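Local atomic coordinates of alpha-2,3-sialyltransferase (Campylobacter jejuni, PDB entry 2P2V), a protein that probably transfers sialic acid from a CMP-activated donor to acceptor sugars in an alpha-2,3 linkage. Residues A[11-16]-A[159-164]; A[66-71]-A[92-97]; A[73-78]-A[262-267]. All coordinates share one frame; numbering follows the deposited sequence.

Overall arrangement
The three contacts are spread through one mixed alpha-beta domain built on a parallel sheet. Contact 2 is central: strands 62-68 and 90-96 pair, and N69, just past the first, reaches the bound donor analogue. Contact 1, centred about 16 Å from contact 2, packs the loop before strand 21-25 on the end of helix 150-161; L13 touches N93 and F95. Contact 3, centred about 14 Å from contact 2, joins the start of helix 73-85 to the loop before helix 268-283, borders the second subunit and holds Q76, which touches the donor analogue. The segments run 11-16, 66-71, 73-78, 92-97, 159-164, 262-267, both of contact 2 falling between those of contact 1. Contacts 1 and 3 are about 29 Å apart between centres.

Contact 1 (A[11-16]-A[159-164]); sequences NELIVS and IALGYK
One face of the Y163 ring is covered by the methyl CG2 of V15, which sits 3.5 Å from the ring centroid and 19° off the ring normal, a CH-pi contact displaced toward the CE1 side of the ring. CD2 of L13 comes to the phenol end of the same ring obliquely, 3.6 Å from Y163 OH. The contact lies where helix 150-161 ends in a Schellman motif and the chain turns into strand 165-169 of the parallel sheet; the loop 11-16, which runs up to strand 21-25, packs against that turn. G162 takes the positive phi (106°) of this helix end, a conformation in which a CB would jam against the carbonyl oxygen of L161. It also brings the backbone close to V15: CG1 of V15 rests against G162 O, while CG2 reaches L161 O as well as the tyrosine ring. This division of labour follows from the first torsion of V15 (179°), which puts CG2 opposite the carbonyl carbon and CG1 opposite the backbone N. Further along, L13 and L161 cross at about a right angle and meet through their CD1 methyls, 3.7 Å apart. L13 also packs on N93 and F95, so the loop side chain reaches from the helix end to strand 90-96. The Y163 hydroxyl is hydrogen-bonded to D44 OD2, which ties the ring's far end to the first residue of strand 44-48. No direct hydrogen bond joins the two segments. Instead one water bridges their backbones: it accepts from V15 N at 2.9 Å and donates to L13 O at 3.3 Å and to L161 O at 2.8 Å.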
loop_
_atom_site.group_PDB
_atom_site.type_symbol
_atom_site.label_atom_id
_atom_site.label_comp_id
_atom_site.label_asym_id
_atom_site.label_seq_id
_atom_site.Cartn_x
_atom_site.Cartn_y
_atom_site.Cartn_z
ATOM N N ASN A 11 10.749 -14.122 16.816
ATOM C CA ASN A 11 9.741 -13.321 16.113
ATOM C C ASN A 11 9.848 -11.844 16.406
ATOM O O ASN A 11 9.587 -11.003 15.539
ATOM C CB ASN A 11 8.333 -13.789 16.474
ATOM C CG ASN A 11 7.952 -15.061 15.766
ATOM O OD1 ASN A 11 6.885 -15.631 16.029
ATOM N ND2 ASN A 11 8.818 -15.529 14.863
ATOM N N GLU A 12 10.230 -11.528 17.639
ATOM C CA GLU A 12 10.373 -10.147 18.080
ATOM C C GLU A 12 11.460 -10.144 19.134
ATOM O O GLU A 12 11.572 -11.099 19.920
ATOM C CB GLU A 12 9.057 -9.653 18.692
ATOM C CG GLU A 12 8.861 -8.138 18.709
ATOM C CD GLU A 12 7.432 -7.759 19.124
ATOM O OE1 GLU A 12 6.696 -7.146 18.301
ATOM O OE2 GLU A 12 7.042 -8.098 20.275
ATOM N N LEU A 13 12.273 -9.099 19.141
ATOM C CA LEU A 13 13.284 -8.938 20.183
ATOM C C LEU A 13 12.641 -8.139 21.339
ATOM O O LEU A 13 12.451 -6.930 21.238
ATOM C CB LEU A 13 14.545 -8.243 19.611
ATOM C CG LEU A 13 15.901 -8.415 20.310
ATOM C CD1 LEU A 13 17.018 -7.841 19.445
ATOM C CD2 LEU A 13 15.944 -7.748 21.717
ATOM N N ILE A 14 12.324 -8.831 22.437
ATOM C CA ILE A 14 11.673 -8.202 23.587
ATOM C C ILE A 14 12.664 -8.141 24.760
ATOM O O ILE A 14 13.185 -9.165 25.191
ATOM C CB ILE A 14 10.393 -8.961 23.964
ATOM C CG1 ILE A 14 9.444 -9.049 22.766
ATOM C CG2 ILE A 14 9.672 -8.269 25.127
ATOM C CD1 ILE A 14 8.161 -9.857 23.046
ATOM N N VAL A 15 12.961 -6.927 25.216
ATOM C CA VAL A 15 13.838 -6.689 26.368
ATOM C C VAL A 15 12.911 -6.661 27.612
ATOM O O VAL A 15 11.935 -5.907 27.635
ATOM C CB VAL A 15 14.606 -5.344 26.205
ATOM C CG1 VAL A 15 15.517 -5.043 27.415
ATOM C CG2 VAL A 15 15.432 -5.369 24.918
ATOM N N SER A 16 13.187 -7.499 28.612
ATOM C CA SER A 16 12.458 -7.407 29.890
ATOM C C SER A 16 13.114 -6.408 30.836
ATOM O O SER A 16 14.322 -6.247 30.817
ATOM C CB SER A 16 12.413 -8.760 30.590
ATOM O OG SER A 16 11.947 -8.611 31.939
ATOM N N ILE A 159 18.665 1.036 22.175
ATOM C CA ILE A 159 17.879 2.053 22.918
ATOM C C ILE A 159 16.430 1.995 22.513
ATOM O O ILE A 159 15.514 1.954 23.386
ATOM C CB ILE A 159 18.496 3.446 22.741
ATOM C CG1 ILE A 159 19.869 3.458 23.403
ATOM C CG2 ILE A 159 17.581 4.563 23.241
ATOM C CD1 ILE A 159 20.691 4.624 23.084
ATOM N N ALA A 160 16.172 1.902 21.179
ATOM C CA ALA A 160 14.796 1.723 20.768
ATOM C C ALA A 160 14.128 0.459 21.298
ATOM O O ALA A 160 12.924 0.444 21.462
ATOM C CB ALA A 160 14.599 1.873 19.243
ATOM N N LEU A 161 14.882 -0.613 21.523
ATOM C CA LEU A 161 14.289 -1.859 21.931
ATOM C C LEU A 161 14.187 -1.913 23.458
ATOM O O LEU A 161 13.583 -2.836 24.022
ATOM C CB LEU A 161 15.141 -3.023 21.471
ATOM C CG LEU A 161 14.996 -3.297 19.946
ATOM C CD1 LEU A 161 16.051 -4.307 19.617
ATOM C CD2 LEU A 161 13.598 -3.743 19.472
ATOM N N GLY A 162 14.804 -0.946 24.102
ATOM C CA GLY A 162 14.559 -0.772 25.557
ATOM C C GLY A 162 15.702 -1.228 26.438
ATOM O O GLY A 162 15.515 -1.389 27.653
ATOM N N TYR A 163 16.905 -1.403 25.873
ATOM C CA TYR A 163 18.079 -1.572 26.714
ATOM C C TYR A 163 18.484 -0.240 27.333
ATOM O O TYR A 163 18.309 0.845 26.727
ATOM C CB TYR A 163 19.244 -2.174 25.945
ATOM C CG TYR A 163 19.052 -3.604 25.473
ATOM C CD1 TYR A 163 18.665 -3.872 24.151
ATOM C CD2 TYR A 163 19.314 -4.688 26.318
ATOM C CE1 TYR A 163 18.538 -5.124 23.710
ATOM C CE2 TYR A 163 19.185 -5.975 25.878
ATOM C CZ TYR A 163 18.812 -6.190 24.542
ATOM O OH TYR A 163 18.677 -7.462 24.073
ATOM N N LYS A 164 19.042 -0.325 28.542
ATOM C CA LYS A 164 19.302 0.879 29.362
ATOM C C LYS A 164 20.762 1.165 29.634
ATOM O O LYS A 164 21.135 2.326 29.874
ATOM C CB LYS A 164 18.488 0.814 30.657
ATOM C CG LYS A 164 16.990 0.866 30.448
ATOM C CD LYS A 164 16.560 2.083 29.620
ATOM C CE LYS A 164 15.055 2.140 29.493
ATOM N NZ LYS A 164 14.655 3.090 28.395
HETATM O O HOH W 1 11.711 -4.812 23.598
#

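Contact 2 (A[66-71]-A[92-97]); sequences VFFNPG and KNIFCS. With CSF (cytidine-5'-monophosphate-3-fluoro-N-acetyl-neuraminic acid), chain O; EDO (1,2-ethanediol), chain D.
The side chains of F67 and F95 lie side by side on one face of the sheet; their rings are near parallel, 4° apart in plane, but slid so far that they barely overlap, with centroids 4.7 Å apart. CD1 of F95 lies over one face of the F67 ring, 3.5 Å from F67 CE2. In both residues CG is anti to the carbonyl carbon, which sets the two rings parallel. F46, M154 and I157 also pack on F67. On the other face of the sheet, V66 and I94 run alongside each other, CG2 to CG1, and the ring of F68 crosses I94 obliquely, with CD2 near CG2; F73 of helix 73-85 packs on F68, I94 and C96. Strands 62-68 and 90-96 are the parallel neighbours of a beta-alpha-beta unit whose crossover is that helix. Four backbone bonds alternate between them: V66 N to N93 O, F95 N to V66 O (2.8 Å and nearly straight, 177°), F68 N to F95 O and S97 N to F68 O. Past the strand, CG of P70 packs against SG of C96 at 3.8 Å. N69 turns its amide to the donor analogue: ND2 gives a bond to OAA of its carboxylate, 3.1 Å and 168°, and a weak one to O7A. OD1 of N69 takes a water proton, and the same water accepts from S97 OG at 2.7 Å.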
loop_
_atom_site.group_PDB
_atom_site.type_symbol
_atom_site.label_atom_id
_atom_site.label_comp_id
_atom_site.label_asym_id
_atom_site.label_seq_id
_atom_site.Cartn_x
_atom_site.Cartn_y
_atom_site.Cartn_z
ATOM N N VAL A 66 22.507 -9.817 15.096
ATOM C CA VAL A 66 23.589 -9.378 14.255
ATOM C C VAL A 66 23.069 -8.350 13.300
ATOM O O VAL A 66 21.868 -8.341 12.988
ATOM C CB VAL A 66 24.203 -10.555 13.372
ATOM C CG1 VAL A 66 24.954 -11.610 14.256
ATOM C CG2 VAL A 66 23.123 -11.224 12.517
ATOM N N PHE A 67 23.978 -7.524 12.756
ATOM C CA PHE A 67 23.537 -6.382 11.952
ATOM C C PHE A 67 24.398 -6.347 10.725
ATOM O O PHE A 67 25.623 -6.354 10.844
ATOM C CB PHE A 67 23.735 -5.054 12.685
ATOM C CG PHE A 67 22.835 -4.901 13.882
ATOM C CD1 PHE A 67 23.134 -5.601 15.047
ATOM C CD2 PHE A 67 21.689 -4.127 13.807
ATOM C CE1 PHE A 67 22.235 -5.493 16.151
ATOM C CE2 PHE A 67 20.801 -4.038 14.893
ATOM C CZ PHE A 67 21.095 -4.718 16.025
ATOM N N PHE A 68 23.751 -6.245 9.577
ATOM C CA PHE A 68 24.492 -6.261 8.266
ATOM C C PHE A 68 23.991 -5.150 7.353
ATOM O O PHE A 68 22.796 -4.767 7.355
ATOM C CB PHE A 68 24.230 -7.609 7.539
ATOM C CG PHE A 68 24.689 -8.848 8.292
ATOM C CD1 PHE A 68 26.027 -9.013 8.736
ATOM C CD2 PHE A 68 23.780 -9.851 8.569
ATOM C CE1 PHE A 68 26.407 -10.154 9.452
ATOM C CE2 PHE A 68 24.177 -11.013 9.222
ATOM C CZ PHE A 68 25.524 -11.159 9.659
ATOM N N ASN A 69 24.890 -4.659 6.492
ATOM C CA ASN A 69 24.581 -3.584 5.579
ATOM C C ASN A 69 23.872 -4.116 4.314
ATOM O O ASN A 69 24.063 -5.279 3.898
ATOM C CB ASN A 69 25.905 -2.851 5.167
ATOM C CG ASN A 69 26.518 -2.015 6.348
ATOM O OD1 ASN A 69 25.820 -1.634 7.311
ATOM N ND2 ASN A 69 27.806 -1.777 6.283
ATOM N N PRO A 70 23.019 -3.294 3.729
ATOM C CA PRO A 70 22.153 -3.759 2.668
ATOM C C PRO A 70 22.968 -4.256 1.486
ATOM O O PRO A 70 22.535 -5.151 0.817
ATOM C CB PRO A 70 21.432 -2.502 2.234
ATOM C CG PRO A 70 21.393 -1.651 3.472
ATOM C CD PRO A 70 22.718 -1.897 4.120
ATOM N N GLY A 71 24.106 -3.626 1.241
ATOM C CA GLY A 71 24.890 -3.892 -0.018
ATOM C C GLY A 71 25.505 -5.291 -0.094
ATOM O O GLY A 71 25.814 -5.781 -1.186
ATOM N N LYS A 92 20.090 -14.990 17.496
ATOM C CA LYS A 92 18.666 -14.900 17.704
ATOM C C LYS A 92 17.891 -13.997 16.760
ATOM O O LYS A 92 16.693 -14.195 16.580
ATOM C CB LYS A 92 18.313 -14.582 19.164
ATOM C CG LYS A 92 18.714 -15.742 20.093
ATOM C CD LYS A 92 18.761 -15.252 21.545
ATOM C CE LYS A 92 18.739 -16.426 22.509
ATOM N NZ LYS A 92 17.444 -17.147 22.360
ATOM N N ASN A 93 18.567 -13.030 16.151
ATOM C CA ASN A 93 17.865 -12.069 15.312
ATOM C C ASN A 93 18.836 -11.593 14.264
ATOM O O ASN A 93 19.991 -11.436 14.536
ATOM C CB ASN A 93 17.494 -10.789 16.089
ATOM C CG ASN A 93 16.395 -11.021 17.125
ATOM O OD1 ASN A 93 15.240 -10.892 16.801
ATOM N ND2 ASN A 93 16.770 -11.322 18.385
ATOM N N ILE A 94 18.324 -11.230 13.102
ATOM C CA ILE A 94 19.224 -10.726 12.050
ATOM C C ILE A 94 18.652 -9.437 11.498
ATOM O O ILE A 94 17.543 -9.450 10.970
ATOM C CB ILE A 94 19.366 -11.729 10.846
ATOM C CG1 ILE A 94 19.979 -13.044 11.306
ATOM C CG2 ILE A 94 20.257 -11.055 9.783
ATOM C CD1 ILE A 94 19.977 -14.184 10.206
ATOM N N PHE A 95 19.356 -8.311 11.656
ATOM C CA PHE A 95 18.884 -7.024 11.135
ATOM C C PHE A 95 19.673 -6.586 9.896
ATOM O O PHE A 95 20.875 -6.833 9.827
ATOM C CB PHE A 95 19.124 -5.887 12.098
ATOM C CG PHE A 95 18.213 -5.936 13.327
ATOM C CD1 PHE A 95 18.568 -6.730 14.374
ATOM C CD2 PHE A 95 17.058 -5.182 13.385
ATOM C CE1 PHE A 95 17.736 -6.806 15.539
ATOM C CE2 PHE A 95 16.217 -5.242 14.520
ATOM C CZ PHE A 95 16.604 -6.052 15.592
ATOM N N CYS A 96 18.987 -5.861 9.025
ATOM C CA CYS A 96 19.642 -5.092 7.969
ATOM C C CYS A 96 19.684 -3.645 8.418
ATOM O O CYS A 96 18.625 -3.046 8.703
ATOM C CB CYS A 96 18.839 -5.258 6.680
ATOM S SG CYS A 96 19.753 -4.480 5.334
ATOM N N SER A 97 20.881 -3.116 8.630
ATOM C CA SER A 97 21.104 -1.736 9.075
ATOM C C SER A 97 20.706 -0.710 7.999
ATOM O O SER A 97 21.456 -0.440 7.018
ATOM C CB SER A 97 22.557 -1.561 9.459
ATOM O OG SER A 97 23.011 -2.567 10.349
HETATM C C5A CSF O . 32.653 0.045 5.832
HETATM C C4A CSF O . 33.052 0.948 6.993
HETATM C C2A CSF O . 31.314 -0.187 8.496
HETATM O O6A CSF O . 31.093 -1.074 7.378
HETATM C C6A CSF O . 32.159 -1.290 6.418
HETATM C C3A CSF O . 31.896 1.132 7.988
HETATM O O4A CSF O . 33.376 2.235 6.485
HETATM N N5A CSF O . 33.878 -0.176 5.033
HETATM C C7A CSF O . 31.608 -2.220 5.343
HETATM C C8A CSF O . 31.095 -3.517 5.959
HETATM C C9A CSF O . 30.437 -4.432 4.907
HETATM O O9A CSF O . 30.055 -5.709 5.472
HETATM O O8A CSF O . 32.201 -4.166 6.663
HETATM O O7A CSF O . 30.589 -1.519 4.607
HETATM C C1A CSF O . 29.980 0.181 9.130
HETATM O OBA CSF O . 29.990 1.145 9.947
HETATM O OAA CSF O . 28.955 -0.485 8.818
HETATM O O1A CSF O . 32.098 -0.719 9.590
HETATM O O2A CSF O . 34.448 -1.424 9.272
HETATM N N1 CSF O . 35.131 0.020 14.008
HETATM C C2 CSF O . 35.889 1.103 14.548
HETATM N N3 CSF O . 37.225 1.213 14.287
HETATM C C4 CSF O . 37.840 0.276 13.530
HETATM C C5 CSF O . 37.115 -0.796 12.994
HETATM C C6 CSF O . 35.751 -0.908 13.251
HETATM C "C3'" CSF O . 32.041 0.104 12.627
HETATM C "C2'" CSF O . 32.797 0.939 13.642
HETATM C "C1'" CSF O . 33.690 -0.102 14.318
HETATM O "O4'" CSF O . 33.202 -1.422 13.993
HETATM C "C4'" CSF O . 32.040 -1.319 13.170
HETATM P PA CSF O . 33.105 -1.996 9.658
HETATM O "O5'" CSF O . 33.191 -2.307 11.252
HETATM C "C5'" CSF O . 32.035 -2.393 12.084
HETATM O "O3'" CSF O . 30.692 0.546 12.518
HETATM O "O2'" CSF O . 31.871 1.520 14.601
HETATM N N4 CSF O . 39.180 0.363 13.265
HETATM O O2 CSF O . 35.300 1.979 15.239
HETATM O O3A CSF O . 32.551 -3.244 9.036
HETATM C C10 CSF O . 33.733 -0.324 3.704
HETATM O O10 CSF O . 32.634 -0.303 3.129
HETATM C C11 CSF O . 35.018 -0.541 2.938
HETATM F F3A CSF O . 30.866 1.821 7.389
HETATM C C1 EDO D . 25.058 0.982 8.959
HETATM O O1 EDO D . 25.066 1.178 7.529
HETATM C C2 EDO D . 25.411 2.305 9.614
HETATM O O2 EDO D . 26.038 3.162 8.645
HETATM O O HOH W 2 25.638 -3.085 9.774
#

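Contact 3 (A[73-78]-A[262-267]); sequences FLQQYH and LLTDNT. With EDO (1,2-ethanediol), chain C.
Helix 73-85, the crossover of a beta-alpha-beta unit, meets here the loop 262-267 that leads into helix 268-283, and the second subunit closes over both. H78 and L262 cross at about a right angle: CB of L262 approaches CD2 of the imidazole at 3.5 Å, and CD1 of L262 lies 3.6 Å from NE2. With CG of H78 opposite the backbone N (chi1 168°), the ring is carried out toward the loop. Over one face of this ring lies C1 of an ethanediol, probably from the crystallisation liquor, 3.5 Å from H78 CE1. At the ring edge, in its plane, a water stands 2.8 Å from NE2; it donates to L263 O and also bonds O2 of the ethanediol. ND1 of H78 is hydrogen-bonded to Y139 OH of the second subunit, so both imidazole nitrogens have partners.

One helical turn earlier, Q75 lays its aliphatic part against the loop. Its CB is 3.5 Å from L262 O, and CG lies near the methyl CG2 of T264, the two side chains crossing at about a right angle. L74 CD2 comes to 4.2 Å from T264 OG1. No hydrogen bond runs directly between the two segments, but L262 N binds T79 OG1, on the next residue of the same helix. At the far end of the loop T267 is the N-cap of helix 268-283, its OG1 bonded to V270 N. Between these points the loop backbone takes hold of the ethanediol: D265 N donates to its O1 at 3.1 Å and 157°.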
loop_
_atom_site.group_PDB
_atom_site.type_symbol
_atom_site.label_atom_id
_atom_site.label_comp_id
_atom_site.label_asym_id
_atom_site.label_seq_id
_atom_site.Cartn_x
_atom_site.Cartn_y
_atom_site.Cartn_z
ATOM N N PHE A 73 23.965 -7.701 2.076
ATOM C CA PHE A 73 23.023 -8.516 2.926
ATOM C C PHE A 73 22.805 -9.909 2.416
ATOM O O PHE A 73 22.698 -10.866 3.176
ATOM C CB PHE A 73 21.677 -7.792 3.108
ATOM C CG PHE A 73 20.864 -8.370 4.236
ATOM C CD1 PHE A 73 21.150 -7.982 5.566
ATOM C CD2 PHE A 73 19.903 -9.327 3.993
ATOM C CE1 PHE A 73 20.423 -8.545 6.611
ATOM C CE2 PHE A 73 19.161 -9.916 5.065
ATOM C CZ PHE A 73 19.463 -9.489 6.374
ATOM N N LEU A 74 22.667 -10.049 1.080
ATOM C CA LEU A 74 22.446 -11.390 0.541
ATOM C C LEU A 74 23.505 -12.381 0.999
ATOM O O LEU A 74 23.170 -13.485 1.419
ATOM C CB LEU A 74 22.427 -11.321 -1.022
ATOM C CG LEU A 74 22.144 -12.657 -1.752
ATOM C CD1 LEU A 74 20.689 -12.948 -1.859
ATOM C CD2 LEU A 74 22.699 -12.468 -3.195
ATOM N N GLN A 75 24.789 -12.019 0.841
ATOM C CA GLN A 75 25.874 -12.905 1.268
ATOM C C GLN A 75 25.910 -13.053 2.814
ATOM O O GLN A 75 26.090 -14.155 3.343
ATOM C CB GLN A 75 27.209 -12.382 0.747
ATOM C CG GLN A 75 27.266 -12.398 -0.798
ATOM C CD GLN A 75 26.719 -11.139 -1.481
ATOM O OE1 GLN A 75 26.021 -10.317 -0.876
ATOM N NE2 GLN A 75 27.043 -10.989 -2.789
ATOM N N GLN A 76 25.666 -11.959 3.529
ATOM C CA GLN A 76 25.799 -12.055 4.997
ATOM C C GLN A 76 24.676 -12.901 5.585
ATOM O O GLN A 76 24.865 -13.610 6.614
ATOM C CB GLN A 76 25.723 -10.667 5.624
ATOM C CG GLN A 76 26.849 -9.705 5.360
ATOM C CD GLN A 76 28.153 -10.074 6.005
ATOM O OE1 GLN A 76 28.465 -11.248 6.238
ATOM N NE2 GLN A 76 28.922 -9.047 6.341
ATOM N N TYR A 77 23.480 -12.777 5.018
ATOM C CA TYR A 77 22.331 -13.611 5.483
ATOM C C TYR A 77 22.664 -15.101 5.360
ATOM O O TYR A 77 22.486 -15.870 6.261
ATOM C CB TYR A 77 21.090 -13.267 4.654
ATOM C CG TYR A 77 19.832 -13.995 5.079
ATOM C CD1 TYR A 77 19.075 -13.534 6.169
ATOM C CD2 TYR A 77 19.413 -15.147 4.432
ATOM C CE1 TYR A 77 17.915 -14.218 6.568
ATOM C CE2 TYR A 77 18.228 -15.839 4.823
ATOM C CZ TYR A 77 17.493 -15.334 5.860
ATOM O OH TYR A 77 16.360 -16.039 6.178
ATOM N N HIS A 78 23.178 -15.489 4.185
ATOM C CA HIS A 78 23.604 -16.853 3.948
ATOM C C HIS A 78 24.755 -17.239 4.920
ATOM O O HIS A 78 24.752 -18.329 5.505
ATOM C CB HIS A 78 24.097 -16.872 2.463
ATOM C CG HIS A 78 24.848 -18.118 2.106
ATOM N ND1 HIS A 78 24.334 -19.378 2.297
ATOM C CD2 HIS A 78 26.073 -18.285 1.544
ATOM C CE1 HIS A 78 25.231 -20.274 1.928
ATOM N NE2 HIS A 78 26.293 -19.630 1.461
ATOM N N LEU A 262 30.713 -15.757 3.012
ATOM C CA LEU A 262 30.393 -16.781 1.998
ATOM C C LEU A 262 29.918 -16.208 0.684
ATOM O O LEU A 262 29.228 -15.195 0.610
ATOM C CB LEU A 262 29.353 -17.753 2.541
ATOM C CG LEU A 262 29.731 -18.480 3.841
ATOM C CD1 LEU A 262 28.750 -19.586 4.125
ATOM C CD2 LEU A 262 31.194 -19.016 3.843
ATOM N N LEU A 263 30.268 -16.896 -0.399
ATOM C CA LEU A 263 29.838 -16.482 -1.722
ATOM C C LEU A 263 28.554 -17.234 -2.019
ATOM O O LEU A 263 28.326 -18.302 -1.475
ATOM C CB LEU A 263 30.907 -16.919 -2.750
ATOM C CG LEU A 263 31.969 -15.916 -3.248
ATOM C CD1 LEU A 263 32.402 -14.817 -2.306
ATOM C CD2 LEU A 263 33.176 -16.684 -3.894
ATOM N N THR A 264 27.751 -16.741 -2.953
ATOM C CA THR A 264 26.511 -17.437 -3.274
ATOM C C THR A 264 26.658 -18.082 -4.653
ATOM O O THR A 264 27.360 -17.559 -5.486
ATOM C CB THR A 264 25.334 -16.454 -3.257
ATOM O OG1 THR A 264 25.628 -15.370 -4.135
ATOM C CG2 THR A 264 25.191 -15.849 -1.833
ATOM N N ASP A 265 25.981 -19.190 -4.870
ATOM C CA ASP A 265 25.856 -19.786 -6.210
ATOM C C ASP A 265 24.878 -19.004 -7.083
ATOM O O ASP A 265 23.893 -18.445 -6.593
ATOM C CB ASP A 265 25.378 -21.214 -6.073
ATOM C CG ASP A 265 26.476 -22.158 -5.593
ATOM O OD1 ASP A 265 27.666 -21.800 -5.722
ATOM O OD2 ASP A 265 26.153 -23.258 -5.103
ATOM N N ASN A 266 25.141 -18.990 -8.385
ATOM C CA ASN A 266 24.301 -18.346 -9.359
ATOM C C ASN A 266 22.987 -19.104 -9.651
ATOM O O ASN A 266 22.715 -19.537 -10.787
ATOM C CB ASN A 266 25.119 -18.167 -10.629
ATOM C CG ASN A 266 24.445 -17.269 -11.638
ATOM O OD1 ASN A 266 24.250 -17.666 -12.805
ATOM N ND2 ASN A 266 24.117 -16.041 -11.222
ATOM N N THR A 267 22.151 -19.296 -8.623
ATOM C CA THR A 267 20.815 -19.849 -8.821
ATOM C C THR A 267 19.855 -18.849 -9.515
ATOM O O THR A 267 20.201 -17.668 -9.722
ATOM C CB THR A 267 20.206 -20.213 -7.457
ATOM O OG1 THR A 267 20.073 -18.999 -6.713
ATOM C CG2 THR A 267 21.084 -21.196 -6.714
HETATM C C1 EDO C . 24.664 -20.526 -1.523
HETATM O O1 EDO C . 24.004 -20.046 -2.709
HETATM C C2 EDO C . 25.514 -21.756 -1.751
HETATM O O2 EDO C . 26.657 -21.242 -2.407
HETATM O O HOH W 3 28.428 -20.480 -0.097
#